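PDB 3H74: pyridoxal kinase from Lactobacillus plantarum, which probably catalyses the ATP-dependent phosphorylation of pyridoxal to pyridoxal 5'-phosphate, consistent with a role in vitamin B6 salvage. Local coordinates for residues M6-D11 and S21-V26; P108-L113 and A146-A151; V26-A29 and D33-A36. All coordinates share one frame; numbering follows the deposited sequence. Where two conformers were deposited one is given.

Interaction 1: M6-D11 and S21-V26; sequences MLVAED and SSALPV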
loop_
_atom_site.group_PDB
_atom_site.type_symbol
_atom_site.label_atom_id
_atom_site.label_comp_id
_atom_site.label_asym_id
_atom_site.label_seq_id
_atom_site.Cartn_x
_atom_site.Cartn_y
_atom_site.Cartn_z
HETATM N N MSE A 6 -11.917 -0.723 9.269
HETATM C CA MSE A 6 -10.527 -0.577 8.867
HETATM C C MSE A 6 -10.141 0.877 8.711
HETATM O O MSE A 6 -10.798 1.638 7.990
HETATM C CB MSE A 6 -10.212 -1.323 7.577
HETATM C CG MSE A 6 -8.729 -1.215 7.189
HETATM SE SE MSE A 6 -8.321 -2.034 5.508
HETATM C CE MSE A 6 -8.461 -3.906 6.056
ATOM N N LEU A 7 -9.063 1.237 9.384
ATOM C CA LEU A 7 -8.444 2.533 9.213
ATOM C C LEU A 7 -7.594 2.489 7.951
ATOM O O LEU A 7 -6.785 1.575 7.772
ATOM C CB LEU A 7 -7.546 2.830 10.415
ATOM C CG LEU A 7 -6.623 4.048 10.331
ATOM C CD1 LEU A 7 -7.418 5.351 10.161
ATOM C CD2 LEU A 7 -5.721 4.115 11.552
ATOM N N VAL A 8 -7.778 3.473 7.081
ATOM C CA VAL A 8 -6.907 3.638 5.915
ATOM C C VAL A 8 -6.323 5.032 5.985
ATOM O O VAL A 8 -7.074 6.014 5.881
ATOM C CB VAL A 8 -7.652 3.441 4.568
ATOM C CG1 VAL A 8 -6.675 3.550 3.407
ATOM C CG2 VAL A 8 -8.361 2.101 4.554
ATOM N N ALA A 9 -5.007 5.122 6.177
ATOM C CA ALA A 9 -4.336 6.413 6.266
ATOM C C ALA A 9 -3.371 6.543 5.102
ATOM O O ALA A 9 -2.379 5.809 5.028
ATOM C CB ALA A 9 -3.609 6.557 7.591
ATOM N N GLU A 10 -3.694 7.449 4.179
ATOM C CA GLU A 10 -2.847 7.745 3.028
ATOM C C GLU A 10 -3.310 9.053 2.424
ATOM O O GLU A 10 -4.240 9.675 2.925
ATOM C CB GLU A 10 -2.841 6.593 2.009
ATOM C CG GLU A 10 -4.198 6.261 1.418
ATOM C CD GLU A 10 -4.247 4.861 0.852
ATOM O OE1 GLU A 10 -3.588 3.953 1.398
ATOM O OE2 GLU A 10 -4.979 4.645 -0.115
ATOM N N ASP A 11 -2.661 9.485 1.353
ATOM C CA ASP A 11 -3.011 10.773 0.764
ATOM C C ASP A 11 -4.375 10.732 0.095
ATOM O O ASP A 11 -4.816 9.677 -0.376
ATOM C CB ASP A 11 -1.953 11.189 -0.251
ATOM C CG ASP A 11 -1.752 10.139 -1.329
ATOM O OD1 ASP A 11 -1.215 9.071 -1.025
ATOM O OD2 ASP A 11 -2.166 10.367 -2.494
ATOM N N SER A 21 -8.945 7.871 -2.712
ATOM C CA SER A 21 -10.095 7.878 -3.624
ATOM C C SER A 21 -10.384 6.504 -4.234
ATOM O O SER A 21 -11.522 6.226 -4.621
ATOM C CB SER A 21 -9.911 8.903 -4.740
ATOM O OG SER A 21 -9.118 8.393 -5.785
ATOM N N SER A 22 -9.369 5.655 -4.340
ATOM C CA SER A 22 -9.599 4.299 -4.830
ATOM C C SER A 22 -9.729 3.287 -3.693
ATOM O O SER A 22 -10.485 2.325 -3.811
ATOM C CB SER A 22 -8.537 3.879 -5.844
ATOM O OG SER A 22 -7.248 3.971 -5.286
ATOM N N ALA A 23 -9.025 3.507 -2.581
ATOM C CA ALA A 23 -9.148 2.610 -1.439
ATOM C C ALA A 23 -10.553 2.639 -0.841
ATOM O O ALA A 23 -11.071 1.597 -0.435
ATOM C CB ALA A 23 -8.112 2.937 -0.386
ATOM N N LEU A 24 -11.172 3.816 -0.783
ATOM C CA LEU A 24 -12.509 3.933 -0.209
ATOM C C LEU A 24 -13.541 3.057 -0.920
ATOM O O LEU A 24 -14.212 2.251 -0.268
ATOM C CB LEU A 24 -12.972 5.397 -0.138
ATOM C CG LEU A 24 -13.065 6.002 1.261
ATOM C CD1 LEU A 24 -13.268 7.501 1.157
ATOM C CD2 LEU A 24 -14.186 5.355 2.083
ATOM N N PRO A 25 -13.707 3.222 -2.246
ATOM C CA PRO A 25 -14.642 2.343 -2.951
ATOM C C PRO A 25 -14.311 0.851 -2.812
ATOM O O PRO A 25 -15.208 0.044 -2.563
ATOM C CB PRO A 25 -14.528 2.810 -4.415
ATOM C CG PRO A 25 -14.113 4.249 -4.300
ATOM C CD PRO A 25 -13.151 4.246 -3.149
ATOM N N VAL A 26 -13.041 0.484 -2.950
ATOM C CA VAL A 26 -12.654 -0.914 -2.902
ATOM C C VAL A 26 -12.976 -1.547 -1.543
ATOM O O VAL A 26 -13.611 -2.602 -1.468
ATOM C CB VAL A 26 -11.161 -1.069 -3.269
ATOM C CG1 VAL A 26 -10.643 -2.466 -2.932
ATOM C CG2 VAL A 26 -10.948 -0.763 -4.750
#

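Interaction 2: P108-L113 and A146-A151; sequences PVLGDL and ALLTGA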
loop_
_atom_site.group_PDB
_atom_site.type_symbol
_atom_site.label_atom_id
_atom_site.label_comp_id
_atom_site.label_asym_id
_atom_site.label_seq_id
_atom_site.Cartn_x
_atom_site.Cartn_y
_atom_site.Cartn_z
ATOM N N PRO A 108 5.232 0.660 2.365
ATOM C CA PRO A 108 6.313 1.550 2.791
ATOM C C PRO A 108 6.785 2.430 1.637
ATOM O O PRO A 108 7.862 2.233 1.084
ATOM C CB PRO A 108 7.405 0.571 3.218
ATOM C CG PRO A 108 7.213 -0.606 2.331
ATOM C CD PRO A 108 5.730 -0.687 2.035
ATOM N N VAL A 109 5.945 3.391 1.271
ATOM C CA VAL A 109 6.178 4.212 0.094
ATOM C C VAL A 109 7.406 5.094 0.307
ATOM O O VAL A 109 7.412 5.960 1.191
ATOM C CB VAL A 109 4.932 5.069 -0.224
ATOM C CG1 VAL A 109 5.212 6.040 -1.364
ATOM C CG2 VAL A 109 3.741 4.183 -0.553
ATOM N N LEU A 110 8.428 4.869 -0.518
ATOM C CA LEU A 110 9.709 5.575 -0.399
ATOM C C LEU A 110 10.309 5.970 -1.736
ATOM O O LEU A 110 10.970 6.997 -1.835
ATOM C CB LEU A 110 10.756 4.724 0.335
ATOM C CG LEU A 110 10.497 4.271 1.770
ATOM C CD1 LEU A 110 11.517 3.226 2.145
ATOM C CD2 LEU A 110 10.531 5.431 2.754
ATOM N N GLY A 111 10.130 5.142 -2.757
ATOM C CA GLY A 111 10.784 5.410 -4.025
ATOM C C GLY A 111 10.483 4.351 -5.055
ATOM O O GLY A 111 9.714 3.425 -4.805
ATOM N N ASP A 112 11.082 4.517 -6.229
ATOM C CA ASP A 112 10.917 3.590 -7.339
ATOM C C ASP A 112 12.067 3.824 -8.305
ATOM O O ASP A 112 12.770 4.840 -8.213
ATOM C CB ASP A 112 9.572 3.826 -8.042
ATOM C CG ASP A 112 9.132 2.656 -8.920
ATOM O OD1 ASP A 112 9.723 1.554 -8.842
ATOM O OD2 ASP A 112 8.169 2.847 -9.702
ATOM N N LEU A 113 12.269 2.867 -9.207
ATOM C CA LEU A 113 13.318 2.950 -10.232
ATOM C C LEU A 113 14.693 3.247 -9.627
ATOM O O LEU A 113 15.518 3.952 -10.220
ATOM C CB LEU A 113 12.942 3.977 -11.313
ATOM C CG LEU A 113 11.631 3.732 -12.070
ATOM C CD1 LEU A 113 11.251 4.955 -12.890
ATOM C CD2 LEU A 113 11.713 2.496 -12.956
ATOM N N ALA A 146 15.352 -2.538 -0.850
ATOM C CA ALA A 146 16.764 -2.187 -0.699
ATOM C C ALA A 146 16.962 -1.014 0.259
ATOM O O ALA A 146 17.852 -1.046 1.119
ATOM C CB ALA A 146 17.388 -1.891 -2.053
ATOM N N LEU A 147 16.143 0.029 0.127
ATOM C CA LEU A 147 16.234 1.165 1.043
ATOM C C LEU A 147 16.039 0.726 2.494
ATOM O O LEU A 147 16.778 1.147 3.385
ATOM C CB LEU A 147 15.230 2.256 0.677
ATOM C CG LEU A 147 15.590 3.079 -0.555
ATOM C CD1 LEU A 147 14.331 3.781 -1.038
ATOM C CD2 LEU A 147 16.711 4.085 -0.287
ATOM N N LEU A 148 15.060 -0.140 2.732
ATOM C CA LEU A 148 14.743 -0.564 4.096
ATOM C C LEU A 148 15.838 -1.426 4.721
ATOM O O LEU A 148 16.104 -1.312 5.920
ATOM C CB LEU A 148 13.398 -1.287 4.158
ATOM C CG LEU A 148 12.172 -0.410 3.905
ATOM C CD1 LEU A 148 10.948 -1.293 3.719
ATOM C CD2 LEU A 148 11.951 0.579 5.032
ATOM N N THR A 149 16.475 -2.273 3.922
ATOM C CA THR A 149 17.576 -3.106 4.432
ATOM C C THR A 149 18.941 -2.408 4.406
ATOM O O THR A 149 19.881 -2.873 5.060
ATOM C CB THR A 149 17.714 -4.429 3.665
ATOM O OG1 THR A 149 18.027 -4.150 2.300
ATOM C CG2 THR A 149 16.442 -5.263 3.757
ATOM N N GLY A 150 19.062 -1.317 3.652
ATOM C CA GLY A 150 20.345 -0.619 3.487
ATOM C C GLY A 150 21.195 -1.091 2.314
ATOM O O GLY A 150 22.259 -0.514 2.030
ATOM N N ALA A 151 20.749 -2.133 1.625
ATOM C CA ALA A 151 21.489 -2.658 0.482
ATOM C C ALA A 151 21.435 -1.675 -0.690
ATOM O O ALA A 151 20.403 -1.036 -0.911
ATOM C CB ALA A 151 20.936 -4.012 0.077
#

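Interaction 3: V26-A29 and D33-A36; sequences VLTA and DVAA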
loop_
_atom_site.group_PDB
_atom_site.type_symbol
_atom_site.label_atom_id
_atom_site.label_comp_id
_atom_site.label_asym_id
_atom_site.label_seq_id
_atom_site.Cartn_x
_atom_site.Cartn_y
_atom_site.Cartn_z
ATOM N N VAL A 26 -13.041 0.484 -2.950
ATOM C CA VAL A 26 -12.654 -0.914 -2.902
ATOM C C VAL A 26 -12.976 -1.547 -1.543
ATOM O O VAL A 26 -13.611 -2.602 -1.468
ATOM C CB VAL A 26 -11.161 -1.069 -3.269
ATOM C CG1 VAL A 26 -10.643 -2.466 -2.932
ATOM C CG2 VAL A 26 -10.948 -0.763 -4.750
ATOM N N LEU A 27 -12.556 -0.898 -0.464
ATOM C CA LEU A 27 -12.737 -1.475 0.857
ATOM C C LEU A 27 -14.188 -1.398 1.326
ATOM O O LEU A 27 -14.667 -2.292 2.016
ATOM C CB LEU A 27 -11.750 -0.861 1.849
ATOM C CG LEU A 27 -10.310 -1.340 1.592
ATOM C CD1 LEU A 27 -9.305 -0.383 2.216
ATOM C CD2 LEU A 27 -10.089 -2.768 2.081
ATOM N N THR A 28 -14.901 -0.360 0.921
ATOM C CA THR A 28 -16.341 -0.305 1.172
ATOM C C THR A 28 -17.030 -1.490 0.487
ATOM O O THR A 28 -17.846 -2.180 1.105
ATOM C CB THR A 28 -16.931 1.031 0.703
ATOM O OG1 THR A 28 -16.321 2.091 1.442
ATOM C CG2 THR A 28 -18.440 1.090 0.931
ATOM N N ALA A 29 -16.682 -1.756 -0.770
ATOM C CA ALA A 29 -17.283 -2.881 -1.486
ATOM C C ALA A 29 -16.967 -4.202 -0.803
ATOM O O ALA A 29 -17.768 -5.134 -0.840
ATOM C CB ALA A 29 -16.823 -2.899 -2.934
ATOM N N ASP A 33 -16.307 -0.886 7.261
ATOM C CA ASP A 33 -16.535 0.485 7.730
ATOM C C ASP A 33 -15.175 1.160 7.655
ATOM O O ASP A 33 -14.315 0.911 8.495
ATOM C CB ASP A 33 -17.082 0.462 9.177
ATOM C CG ASP A 33 -16.880 1.790 9.953
ATOM O OD1 ASP A 33 -17.145 2.875 9.397
ATOM O OD2 ASP A 33 -16.493 1.741 11.149
ATOM N N VAL A 34 -14.973 1.990 6.635
ATOM C CA VAL A 34 -13.660 2.570 6.391
ATOM C C VAL A 34 -13.509 3.887 7.161
ATOM O O VAL A 34 -14.348 4.791 7.032
ATOM C CB VAL A 34 -13.427 2.812 4.881
ATOM C CG1 VAL A 34 -12.080 3.471 4.637
ATOM C CG2 VAL A 34 -13.520 1.511 4.113
ATOM N N ALA A 35 -12.467 3.990 7.975
ATOM C CA ALA A 35 -12.069 5.271 8.544
ATOM C C ALA A 35 -11.037 5.822 7.559
ATOM O O ALA A 35 -9.906 5.332 7.489
ATOM C CB ALA A 35 -11.485 5.093 9.938
ATOM N N ALA A 36 -11.459 6.802 6.768
ATOM C CA ALA A 36 -10.664 7.297 5.644
ATOM C C ALA A 36 -9.897 8.540 6.075
ATOM O O ALA A 36 -10.452 9.640 6.103
ATOM C CB ALA A 36 -11.573 7.599 4.449
HETATM O O HOH W 1 -16.886 2.488 4.277
#

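Interaction 1: M6-D11 and S21-V26
Ala-23 turns its methyl from the helix toward the strand, where it meets two side chains of one strand face, Val-8 and Glu-10. The CA-CB bond of Ala-23 aims close to the CG1 methyl of Val-8, and the two carbons, Ala-23 CB and Val-8 CG1, stand 4.1 Å apart. Glu-10 reaches the same methyl from beside Val-8, its OE2 lying 3.6 Å from Ala-23 CB. The methyl approaches OE2 obliquely, about midway between the carboxylate plane and its perpendicular, in a van der Waals contact. Val-8 CG1 covers the same face of the group more squarely, placed almost directly over Glu-10 CD at 3.8 Å. The carboxylate is thus packed against two methyls on one side. Torsions explain the meeting: CG1 of Val-8 is anti to the backbone N (chi1 -177°), while CG of Glu-10 is tucked between its own backbone N and carbonyl carbon (chi1 61°), from where the extended chain carries the acid back beneath Val-8. The small size of Ala-23 lets the helix come near the strand, with Ala-23 CA and Val-8 CA 7.8 Å apart. This buried contact joins the first two elements of a beta-alpha-beta unit: helix 19-29 lies over strand 4-13, Leu-20 and Leu-27 add to the cover of Val-8, and strands 32-42 and 77-80 flank strand 4-13 in the central sheet.

Interaction 2: P108-L113 and A146-A151
Leu-110 lies alongside Leu-147, each branch overlapping the base of the other: Leu-147 CD1 is 3.9 Å from Leu-110 CB, and Leu-110 CD1 is 4.1 Å from Leu-147 CB. In this ribokinase-like alpha/beta fold, the pair fastens the loop after central strand 103-106, which leads into the small hairpin 111-112/115-116, to the last turn of helix 142-149. Leu-110 CD1 also reaches the next residue of the helix, coming within 3.9 Å of Leu-148 CD2, so this one methyl fits between two consecutive leucines. CG of Leu-148 is anti to the carbonyl carbon (chi1 -69°), and from there its two methyls part: CD2 goes to Leu-110, while CD1 rests against the Pro-108 ring, with the two side chains crossing at about a right angle. Replacing Leu-148 with an alanine would probably open a gap beside the Pro-108 ring and take away one of the neighbours of Leu-110 CD1. Met-128 of helix 122-131 touches Pro-108, Leu-110 and Leu-148, adding a third element to this apolar cluster. Polar bonds tie the same loop to the start of the helix: Glu-144 OE2 accepts from the backbone N atoms of both Leu-110 and Gly-111, and Asn-141 ND2, just ahead of the helix, bonds to Gly-111 O. Asn-141 and Glu-144 have the spacing of the NXXE motif of the ribokinase family. Where proline and leucine cross, Leu-148 CD1 lies 4.0 Å from both Pro-108 CB and Pro-108 CG.

Interaction 3: V26-A29 and D33-A36
Val-34 meets Leu-27 and Thr-28 through a single methyl, CG2, which the strand presents to the last turn of the helix. Just ahead of it, Asp-33 points away from the helix. At Val-34 the side chain points toward the helix. CG2 is anti to the carbonyl carbon, which leaves it 3.7 Å from Leu-27 CB, the apolar part of the contact. Roughly at right angles to that approach, the same CG2 lies 3.9 Å from Thr-28 OG1, with the threonine side chain crossing that of Val-34. The backbone of Val-34 adds a polar link: one water accepts from Val-34 N at 3.1 Å and donates to Thr-28 OG1 at 2.9 Å. That hydroxyl is also bonded to Leu-24 O one turn back, so it serves both the helix and the water bridge. Ala-35, next in line, faces the other side of the sheet, and Ala-36 comes back to the helix side, but against Leu-20 and Leu-24 of earlier turns. The contact thus closes the tight return from helix 19-29 into strand 32-42, the second half of the beta-alpha-beta unit. Strand 32-42 pairs in parallel with strand 4-13, Leu-27 continues onto Met-6 and Val-8 there, and helix 264-274 packs on Val-26 and Ala-29.

In the fold
Interactions 1 and 3 hold the two halves of one beta-alpha-beta unit, helix 19-29 being set first against strand 4-13 and then against strand 32-42. Their centres are about 6 Å apart, and Leu-27 CD1 packs 3.5 Å from Val-8 CG2 between them. Interaction 1 is fully buried and sets a carboxylate among methyls; interaction 3, nearer the surface, combines one apolar touch with a water bridge. Interaction 2 is on the opposite side of the chain's centre, about 23 Å from interaction 1 between centres. Also buried, it joins a loop to a helix end, and the touch between its two segments is purely aliphatic.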